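Local structure of polar amino acid ABC uptake transporter substrate binding protein (Streptococcus thermophilus LMG 18311, 3HV1) at residues I23-D28 and I60-Q65; V32-E37 and G45-L50; E108-T113 and I181-A186. The protein probably binds a polar amino acid outside the cell and passes it to its ABC transporter for uptake. All blocks are in the same frame, centred on the assembly; numbering follows the deposited sequence.

Contact 1. Residues I23-D28 and I60-Q65; sequences IKIGFD and IDVEWQ
The indole of Trp64 takes aliphatic groups from two residues on one face. Ile25 CB makes a CH-pi contact with its six-membered ring, 4.1 Å from the centroid, and Val62 CG1 lies over the same face, also offset toward the rim. At the indole edge, near its plane, comes Phe27, whose CD2 is 3.8 Å from Trp64 CE3. Taken together, the rings form an offset edge-to-face pair, planes 89° apart, with the Trp64 edge turned to the Phe27 face; Tyr43 meets Phe27 edge-to-face as well. This is the parallel strand pair of a beta-alpha-beta unit, in which the connection from strand 22-27 to strand 61-66 passes through a small antiparallel sheet and then helix 46-56, an arrangement well known in the lobes of periplasmic-binding-protein folds. The helix covers the sheet on the side of Trp64 and Val62: Ile48 and Ala51 touch the indole, and Asn52 OD1 accepts a hydrogen bond from its NE1.

Five backbone bonds bind the strands, alternating as parallel pairing requires; the straightest include Gln65 N to Ile25 O at 2.8 Å, with 174° at the hydrogen. Ile25 turns CG1 to the side of its own backbone N (chi1 -54°), which carries CD1 to 3.5 Å from Val62 CG1, a tight carbon contact, while CG2 is set on Trp64 CZ3 at 3.4 Å.

The other sheet face, carrying Lys24, Glu63 and Gln65, is chemically different. Lys24 runs alongside both Glu63 and Gln65, pointing the same way, and meets them through methylenes. Lys24 NZ and Glu63 OE1 remain 5.1 Å apart, too far for a salt bridge, so any attraction between the charges is probably diffuse. What touches is carbon: Lys24 CE rests 3.3 Å from Glu63 CG.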
loop_
_atom_site.group_PDB
_atom_site.type_symbol
_atom_site.label_atom_id
_atom_site.label_comp_id
_atom_site.label_asym_id
_atom_site.label_seq_id
_atom_site.Cartn_x
_atom_site.Cartn_y
_atom_site.Cartn_z
ATOM N N ILE A 23 17.994 3.584 20.239
ATOM C CA ILE A 23 17.588 2.541 19.316
ATOM C C ILE A 23 18.768 2.406 18.370
ATOM O O ILE A 23 19.412 3.400 18.052
ATOM C CB ILE A 23 16.322 2.931 18.540
ATOM C CG1 ILE A 23 15.838 1.732 17.726
ATOM C CG2 ILE A 23 16.613 4.146 17.640
ATOM C CD1 ILE A 23 14.345 1.747 17.440
ATOM N N LYS A 24 19.068 1.185 17.941
ATOM C CA LYS A 24 20.199 0.953 17.044
ATOM C C LYS A 24 19.700 0.575 15.657
ATOM O O LYS A 24 18.838 -0.284 15.509
ATOM C CB LYS A 24 21.114 -0.155 17.604
ATOM C CG LYS A 24 22.351 -0.434 16.745
ATOM C CD LYS A 24 23.363 -1.381 17.425
ATOM C CE LYS A 24 24.147 -0.679 18.524
ATOM N NZ LYS A 24 25.328 -1.461 19.004
ATOM N N ILE A 25 20.249 1.232 14.643
ATOM C CA ILE A 25 19.848 0.982 13.268
ATOM C C ILE A 25 21.027 0.540 12.419
ATOM O O ILE A 25 22.094 1.162 12.433
ATOM C CB ILE A 25 19.219 2.255 12.649
ATOM C CG1 ILE A 25 18.081 2.743 13.558
ATOM C CG2 ILE A 25 18.713 1.953 11.234
ATOM C CD1 ILE A 25 17.372 3.994 13.057
ATOM N N GLY A 26 20.828 -0.550 11.687
ATOM C CA GLY A 26 21.881 -1.071 10.842
ATOM C C GLY A 26 21.754 -0.588 9.414
ATOM O O GLY A 26 20.648 -0.471 8.888
ATOM N N PHE A 27 22.890 -0.319 8.783
ATOM C CA PHE A 27 22.900 0.151 7.404
ATOM C C PHE A 27 24.155 -0.301 6.680
ATOM O O PHE A 27 25.145 -0.664 7.305
ATOM C CB PHE A 27 22.826 1.681 7.370
ATOM C CG PHE A 27 24.087 2.365 7.836
ATOM C CD1 PHE A 27 24.892 3.055 6.934
ATOM C CD2 PHE A 27 24.472 2.315 9.171
ATOM C CE1 PHE A 27 26.059 3.683 7.354
ATOM C CE2 PHE A 27 25.633 2.937 9.600
ATOM C CZ PHE A 27 26.431 3.623 8.689
ATOM N N ASP A 28 24.089 -0.275 5.354
ATOM C CA ASP A 28 25.212 -0.636 4.497
ATOM C C ASP A 28 26.014 0.656 4.305
ATOM O O ASP A 28 25.546 1.579 3.643
ATOM C CB ASP A 28 24.669 -1.138 3.154
ATOM C CG ASP A 28 25.765 -1.512 2.174
ATOM O OD1 ASP A 28 26.900 -1.012 2.312
ATOM O OD2 ASP A 28 25.472 -2.296 1.245
ATOM N N ILE A 60 14.493 9.994 21.206
ATOM C CA ILE A 60 15.290 8.777 21.144
ATOM C C ILE A 60 16.503 9.018 20.265
ATOM O O ILE A 60 16.365 9.447 19.118
ATOM C CB ILE A 60 14.472 7.602 20.562
ATOM C CG1 ILE A 60 13.351 7.221 21.538
ATOM C CG2 ILE A 60 15.390 6.413 20.279
ATOM C CD1 ILE A 60 12.324 6.275 20.959
ATOM N N ASP A 61 17.683 8.767 20.826
ATOM C CA ASP A 61 18.937 8.924 20.100
ATOM C C ASP A 61 19.147 7.667 19.262
ATOM O O ASP A 61 18.810 6.557 19.690
ATOM C CB ASP A 61 20.109 9.094 21.073
ATOM C CG ASP A 61 20.097 10.438 21.779
ATOM O OD1 ASP A 61 20.088 11.473 21.084
ATOM O OD2 ASP A 61 20.103 10.460 23.029
ATOM N N VAL A 62 19.689 7.852 18.065
ATOM C CA VAL A 62 19.931 6.745 17.160
ATOM C C VAL A 62 21.400 6.337 17.126
ATOM O O VAL A 62 22.294 7.172 16.946
ATOM C CB VAL A 62 19.487 7.098 15.722
ATOM C CG1 VAL A 62 19.673 5.888 14.797
ATOM C CG2 VAL A 62 18.029 7.543 15.730
ATOM N N GLU A 63 21.635 5.048 17.333
ATOM C CA GLU A 63 22.980 4.488 17.281
ATOM C C GLU A 63 23.090 3.864 15.897
ATOM O O GLU A 63 22.465 2.843 15.629
ATOM C CB GLU A 63 23.150 3.401 18.349
ATOM C CG GLU A 63 24.421 2.588 18.200
ATOM C CD GLU A 63 25.647 3.313 18.705
ATOM O OE1 GLU A 63 25.750 3.505 19.939
ATOM O OE2 GLU A 63 26.505 3.691 17.875
ATOM N N TRP A 64 23.865 4.484 15.018
ATOM C CA TRP A 64 24.022 3.971 13.666
ATOM C C TRP A 64 25.123 2.920 13.585
ATOM O O TRP A 64 26.275 3.183 13.910
ATOM C CB TRP A 64 24.300 5.127 12.703
ATOM C CG TRP A 64 23.060 5.957 12.435
ATOM C CD1 TRP A 64 22.722 7.158 13.001
ATOM C CD2 TRP A 64 21.987 5.615 11.550
ATOM N NE1 TRP A 64 21.500 7.586 12.512
ATOM C CE2 TRP A 64 21.031 6.657 11.623
ATOM C CE3 TRP A 64 21.740 4.527 10.704
ATOM C CZ2 TRP A 64 19.846 6.636 10.879
ATOM C CZ3 TRP A 64 20.557 4.509 9.964
ATOM C CH2 TRP A 64 19.627 5.560 10.059
ATOM N N GLN A 65 24.748 1.729 13.144
ATOM C CA GLN A 65 25.681 0.619 13.049
ATOM C C GLN A 65 25.913 0.146 11.617
ATOM O O GLN A 65 25.013 -0.391 10.982
ATOM C CB GLN A 65 25.160 -0.541 13.896
ATOM C CG GLN A 65 26.064 -1.758 13.930
ATOM C CD GLN A 65 27.360 -1.483 14.652
ATOM O OE1 GLN A 65 27.367 -1.151 15.840
ATOM N NE2 GLN A 65 28.470 -1.611 13.937
#

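Contact 2. Residues V32-E37 and G45-L50; sequences VPMGYE and GFDIDL
Met34, present as selenomethionine, curls over Asp47 and Phe46 of the opposing helix start. The setting is a helix N-terminus: Gly45 is the N-cap of helix 46-56, and the turn before strand 35-37, the middle strand of a small antiparallel sheet, supplies carbonyls to the first amides of the helix. Phe46 N donates to Pro33 O at 2.9 Å and Asp47 N to Met34 O at 2.8 Å, the latter on a lone pair in the carbonyl plane, though bent to 131° at the hydrogen. These two loop oxygens thus do part of the work that a preceding helical turn would do.

The curl of Met34 comes from bends at chi2 and chi3 (-52° and -80°), which fold the terminal methyl back against the Asp47 carboxylate. CE touches both Asp47 OD2 (3.4 Å) and Phe46 CD2 (3.8 Å), approaching the ring obliquely. Met34 CB also lies close to Asp47 OD2, so the two side chains cross with their hydrocarbon and carboxylate parts in contact. That carboxylate is buried, yet satisfied: OD2 accepts a hydrogen bond from Gly87 N, and OD1 receives weak bonds from Tyr104 OH and Trp85 NE1, an array that would hold its plane and probably stabilise its negative charge. Met34 also touches Val184 of helix 183-192.

The backbone angles of Gly45 by themselves call for glycine, and Met34 O and Gly35 CA crowd the place where a side chain would begin. Tyr36 has its ring base held between backbone N and carbonyl carbon, and this brings CE2 to 4.2 Å from Gly45 CA. Ile48, the third residue of the helix, extends its CG1 branch back to the turn, where CD1 meets Gly35 CA at 3.9 Å.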
loop_
_atom_site.group_PDB
_atom_site.type_symbol
_atom_site.label_atom_id
_atom_site.label_comp_id
_atom_site.label_asym_id
_atom_site.label_seq_id
_atom_site.Cartn_x
_atom_site.Cartn_y
_atom_site.Cartn_z
ATOM N N VAL A 32 25.314 4.907 -0.994
ATOM C CA VAL A 32 25.029 6.305 -1.315
ATOM C C VAL A 32 23.734 6.257 -2.132
ATOM O O VAL A 32 23.560 5.359 -2.955
ATOM C CB VAL A 32 26.135 6.917 -2.202
ATOM C CG1 VAL A 32 25.857 8.398 -2.434
ATOM C CG2 VAL A 32 27.496 6.722 -1.555
ATOM N N PRO A 33 22.809 7.212 -1.923
ATOM C CA PRO A 33 22.859 8.331 -0.985
ATOM C C PRO A 33 21.965 8.099 0.233
ATOM O O PRO A 33 21.680 9.031 0.976
ATOM C CB PRO A 33 22.325 9.473 -1.829
ATOM C CG PRO A 33 21.146 8.792 -2.494
ATOM C CD PRO A 33 21.687 7.398 -2.868
HETATM N N MSE A 34 21.525 6.866 0.446
HETATM C CA MSE A 34 20.633 6.595 1.561
HETATM C C MSE A 34 21.297 6.631 2.931
HETATM O O MSE A 34 20.751 7.184 3.886
HETATM C CB MSE A 34 19.940 5.257 1.333
HETATM C CG MSE A 34 19.243 5.166 -0.023
HETATM SE SE MSE A 34 18.028 6.628 -0.425
HETATM C CE MSE A 34 16.583 5.983 0.610
ATOM N N GLY A 35 22.481 6.042 3.023
ATOM C CA GLY A 35 23.201 6.026 4.285
ATOM C C GLY A 35 24.581 5.502 3.952
ATOM O O GLY A 35 24.714 4.390 3.444
ATOM N N TYR A 36 25.602 6.297 4.228
ATOM C CA TYR A 36 26.947 5.876 3.903
ATOM C C TYR A 36 28.016 6.592 4.707
ATOM O O TYR A 36 27.770 7.624 5.331
ATOM C CB TYR A 36 27.192 6.077 2.400
ATOM C CG TYR A 36 26.973 7.502 1.918
ATOM C CD1 TYR A 36 28.041 8.388 1.779
ATOM C CD2 TYR A 36 25.691 7.965 1.603
ATOM C CE1 TYR A 36 27.841 9.697 1.333
ATOM C CE2 TYR A 36 25.482 9.271 1.161
ATOM C CZ TYR A 36 26.557 10.128 1.026
ATOM O OH TYR A 36 26.351 11.414 0.581
ATOM N N GLU A 37 29.213 6.020 4.689
ATOM C CA GLU A 37 30.335 6.600 5.401
ATOM C C GLU A 37 31.096 7.510 4.444
ATOM O O GLU A 37 31.460 7.100 3.343
ATOM C CB GLU A 37 31.245 5.492 5.936
ATOM C CG GLU A 37 32.595 5.992 6.395
ATOM C CD GLU A 37 33.342 4.980 7.228
ATOM O OE1 GLU A 37 33.185 3.767 6.974
ATOM O OE2 GLU A 37 34.095 5.405 8.130
ATOM N N GLY A 45 23.301 10.662 4.933
ATOM C CA GLY A 45 22.427 10.111 3.914
ATOM C C GLY A 45 20.978 10.478 4.137
ATOM O O GLY A 45 20.621 10.968 5.207
ATOM N N PHE A 46 20.147 10.250 3.129
ATOM C CA PHE A 46 18.731 10.564 3.253
ATOM C C PHE A 46 18.106 9.793 4.412
ATOM O O PHE A 46 17.409 10.372 5.242
ATOM C CB PHE A 46 17.972 10.215 1.967
ATOM C CG PHE A 46 16.484 10.409 2.080
ATOM C CD1 PHE A 46 15.937 11.687 2.078
ATOM C CD2 PHE A 46 15.628 9.312 2.211
ATOM C CE1 PHE A 46 14.558 11.875 2.203
ATOM C CE2 PHE A 46 14.236 9.492 2.341
ATOM C CZ PHE A 46 13.706 10.779 2.335
ATOM N N ASP A 47 18.349 8.487 4.459
ATOM C CA ASP A 47 17.784 7.651 5.508
ATOM C C ASP A 47 18.285 8.039 6.893
ATOM O O ASP A 47 17.536 7.983 7.863
ATOM C CB ASP A 47 18.068 6.166 5.239
ATOM C CG ASP A 47 17.109 5.569 4.245
ATOM O OD1 ASP A 47 15.960 6.061 4.167
ATOM O OD2 ASP A 47 17.487 4.598 3.549
ATOM N N ILE A 48 19.544 8.446 6.986
ATOM C CA ILE A 48 20.093 8.849 8.262
ATOM C C ILE A 48 19.369 10.121 8.706
ATOM O O ILE A 48 18.921 10.217 9.849
ATOM C CB ILE A 48 21.633 9.047 8.150
ATOM C CG1 ILE A 48 22.269 7.681 7.845
ATOM C CG2 ILE A 48 22.205 9.624 9.442
ATOM C CD1 ILE A 48 23.792 7.667 7.813
ATOM N N ASP A 49 19.222 11.093 7.811
ATOM C CA ASP A 49 18.508 12.299 8.203
ATOM C C ASP A 49 17.062 11.989 8.552
ATOM O O ASP A 49 16.539 12.505 9.540
ATOM C CB ASP A 49 18.543 13.363 7.099
ATOM C CG ASP A 49 19.856 14.129 7.083
ATOM O OD1 ASP A 49 20.702 13.883 7.972
ATOM O OD2 ASP A 49 20.035 14.974 6.193
ATOM N N LEU A 50 16.416 11.151 7.743
ATOM C CA LEU A 50 15.016 10.814 7.972
ATOM C C LEU A 50 14.795 10.108 9.304
ATOM O O LEU A 50 13.941 10.514 10.085
ATOM C CB LEU A 50 14.466 9.939 6.829
ATOM C CG LEU A 50 12.961 9.637 7.012
ATOM C CD1 LEU A 50 12.187 10.959 7.135
ATOM C CD2 LEU A 50 12.427 8.831 5.817
#

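Contact 3. Residues E108-T113 and I181-A186; sequences EQVLVT and IDRVYA
Val110 and Ile181 form a hydrogen-bonded antiparallel pair: Val110 N donates to Ile181 O at 2.8 Å, nearly straight at 173°, and Ile181 N returns a bond to Val110 O. Next along, Gln109 NE2 reaches Asp182 OD2 at 3.1 Å; the carboxylate oxygen lies in the amide plane, but the donor comes from above the carboxylate plane, the two groups being turned 86° apart. A water donates to both Gln109 OE1 and Asp182 OD2, tying the pair a second time.

This is a strand-to-helix junction, strand 178-182 running straight into helix 183-192 alongside strand 105-114, probably within one lobe of the solute-binding-protein fold, as in the two-lobed binding proteins. Glu108 O, just ahead of strand segment 109-113, accepts a hydrogen bond from Arg183 N, the helix's first residue, at 2.8 Å. Val110 CG2, set between its own N and carbonyl carbon (CG1 at chi1 -67°), packs on Ala186 CB at 3.6 Å, and Val112 CG2 joins from the same strand.

Farther out, Asn107 positions the junction with both ends of its amide: ND2 donates to Asp182 OD1, while OD1 accepts a hydrogen bond from Val184 N. The outstretched Arg183 guanidinium bonds Val106 O through NH1 and forms a salt bridge with Glu249 OE2 through NH2.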
loop_
_atom_site.group_PDB
_atom_site.type_symbol
_atom_site.label_atom_id
_atom_site.label_comp_id
_atom_site.label_asym_id
_atom_site.label_seq_id
_atom_site.Cartn_x
_atom_site.Cartn_y
_atom_site.Cartn_z
ATOM N N GLU A 108 12.844 4.140 -8.755
ATOM C CA GLU A 108 12.559 3.514 -10.034
ATOM C C GLU A 108 13.498 4.117 -11.064
ATOM O O GLU A 108 14.143 5.128 -10.805
ATOM C CB GLU A 108 11.110 3.797 -10.443
ATOM C CG GLU A 108 10.852 5.259 -10.799
ATOM C CD GLU A 108 9.402 5.532 -11.126
ATOM O OE1 GLU A 108 8.807 4.751 -11.900
ATOM O OE2 GLU A 108 8.855 6.533 -10.620
ATOM N N GLN A 109 13.582 3.485 -12.225
ATOM C CA GLN A 109 14.434 3.995 -13.285
ATOM C C GLN A 109 13.793 5.265 -13.820
ATOM O O GLN A 109 12.573 5.312 -14.016
ATOM C CB GLN A 109 14.544 2.977 -14.425
ATOM C CG GLN A 109 15.220 1.695 -14.024
ATOM C CD GLN A 109 16.576 1.949 -13.409
ATOM O OE1 GLN A 109 17.419 2.621 -13.997
ATOM N NE2 GLN A 109 16.796 1.412 -12.220
ATOM N N VAL A 110 14.606 6.298 -14.023
ATOM C CA VAL A 110 14.115 7.550 -14.581
ATOM C C VAL A 110 14.922 7.847 -15.830
ATOM O O VAL A 110 16.089 7.456 -15.928
ATOM C CB VAL A 110 14.278 8.738 -13.607
ATOM C CG1 VAL A 110 13.358 8.545 -12.397
ATOM C CG2 VAL A 110 15.734 8.876 -13.176
ATOM N N LEU A 111 14.285 8.499 -16.797
ATOM C CA LEU A 111 14.960 8.885 -18.026
ATOM C C LEU A 111 15.374 10.332 -17.798
ATOM O O LEU A 111 14.543 11.175 -17.461
ATOM C CB LEU A 111 14.008 8.810 -19.225
ATOM C CG LEU A 111 14.544 9.468 -20.501
ATOM C CD1 LEU A 111 15.698 8.650 -21.068
ATOM C CD2 LEU A 111 13.428 9.602 -21.522
ATOM N N VAL A 112 16.655 10.619 -17.971
ATOM C CA VAL A 112 17.148 11.971 -17.761
ATOM C C VAL A 112 17.602 12.591 -19.072
ATOM O O VAL A 112 18.335 11.976 -19.845
ATOM C CB VAL A 112 18.334 11.975 -16.777
ATOM C CG1 VAL A 112 18.865 13.395 -16.583
ATOM C CG2 VAL A 112 17.896 11.365 -15.460
ATOM N N THR A 113 17.142 13.806 -19.329
ATOM C CA THR A 113 17.549 14.490 -20.537
ATOM C C THR A 113 17.739 15.941 -20.163
ATOM O O THR A 113 17.214 16.399 -19.147
ATOM C CB THR A 113 16.487 14.413 -21.656
ATOM O OG1 THR A 113 15.316 15.132 -21.252
ATOM C CG2 THR A 113 16.131 12.967 -21.961
ATOM N N ILE A 181 18.682 5.823 -15.421
ATOM C CA ILE A 181 19.376 5.568 -14.160
ATOM C C ILE A 181 18.378 5.591 -12.998
ATOM O O ILE A 181 17.270 6.094 -13.148
ATOM C CB ILE A 181 20.463 6.652 -13.932
ATOM C CG1 ILE A 181 21.318 6.320 -12.712
ATOM C CG2 ILE A 181 19.806 8.011 -13.757
ATOM C CD1 ILE A 181 22.248 5.161 -12.922
ATOM N N ASP A 182 18.765 5.044 -11.847
ATOM C CA ASP A 182 17.875 5.035 -10.687
ATOM C C ASP A 182 17.536 6.457 -10.252
ATOM O O ASP A 182 18.401 7.324 -10.220
ATOM C CB ASP A 182 18.520 4.343 -9.484
ATOM C CG ASP A 182 18.693 2.839 -9.670
ATOM O OD1 ASP A 182 18.272 2.095 -8.764
ATOM O OD2 ASP A 182 19.252 2.411 -10.692
ATOM N N ARG A 183 16.279 6.668 -9.885
ATOM C CA ARG A 183 15.821 7.963 -9.407
ATOM C C ARG A 183 16.737 8.436 -8.276
ATOM O O ARG A 183 17.204 9.572 -8.298
ATOM C CB ARG A 183 14.396 7.842 -8.884
ATOM C CG ARG A 183 13.802 9.142 -8.387
ATOM C CD ARG A 183 12.550 8.883 -7.574
ATOM N NE ARG A 183 11.848 10.122 -7.262
ATOM C CZ ARG A 183 10.756 10.187 -6.510
ATOM N NH1 ARG A 183 10.240 9.080 -5.987
ATOM N NH2 ARG A 183 10.165 11.354 -6.301
ATOM N N VAL A 184 17.008 7.576 -7.290
ATOM C CA VAL A 184 17.871 7.994 -6.176
ATOM C C VAL A 184 19.224 8.568 -6.610
ATOM O O VAL A 184 19.749 9.468 -5.955
ATOM C CB VAL A 184 18.162 6.850 -5.145
ATOM C CG1 VAL A 184 16.940 6.594 -4.287
ATOM C CG2 VAL A 184 18.635 5.584 -5.860
ATOM N N TYR A 185 19.792 8.060 -7.701
ATOM C CA TYR A 185 21.077 8.574 -8.174
ATOM C C TYR A 185 20.900 9.832 -9.013
ATOM O O TYR A 185 21.649 10.798 -8.874
ATOM C CB TYR A 185 21.809 7.521 -9.015
ATOM C CG TYR A 185 22.103 6.238 -8.269
ATOM C CD1 TYR A 185 22.678 6.267 -7.001
ATOM C CD2 TYR A 185 21.794 4.997 -8.828
ATOM C CE1 TYR A 185 22.935 5.090 -6.298
ATOM C CE2 TYR A 185 22.044 3.814 -8.140
ATOM C CZ TYR A 185 22.614 3.868 -6.870
ATOM O OH TYR A 185 22.835 2.703 -6.162
ATOM N N ALA A 186 19.921 9.808 -9.907
ATOM C CA ALA A 186 19.657 10.959 -10.764
ATOM C C ALA A 186 19.431 12.211 -9.927
ATOM O O ALA A 186 20.134 13.213 -10.077
ATOM C CB ALA A 186 18.420 10.687 -11.643
HETATM O O HOH W 1 20.109 2.089 -13.596
#

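Contacts 2 and 3 are buried, whereas contact 1 is only partly so, its Lys24–Glu63–Gln65 side being the more exposed. Contacts 1 and 3 both reach the large mixed sheet, but in parallel and antiparallel pairing respectively, and their centres lie about 28 Å apart on opposite sides of the chain's centre. Contact 2 is nested within the chain loop closed by contact 1 and touches it: Phe27 CD1 packs 3.7 Å from Gly35 O. It also meets contact 3, where Pro33 CG lies 3.8 Å from Val184 O. Chemistry follows place: parallel strand pairing and aromatic packing in contact 1, loop carbonyls bonded to helix-start amides in contact 2, while contact 3 combines strand pairing and a helix-start bond with an amide-carboxylate-water group.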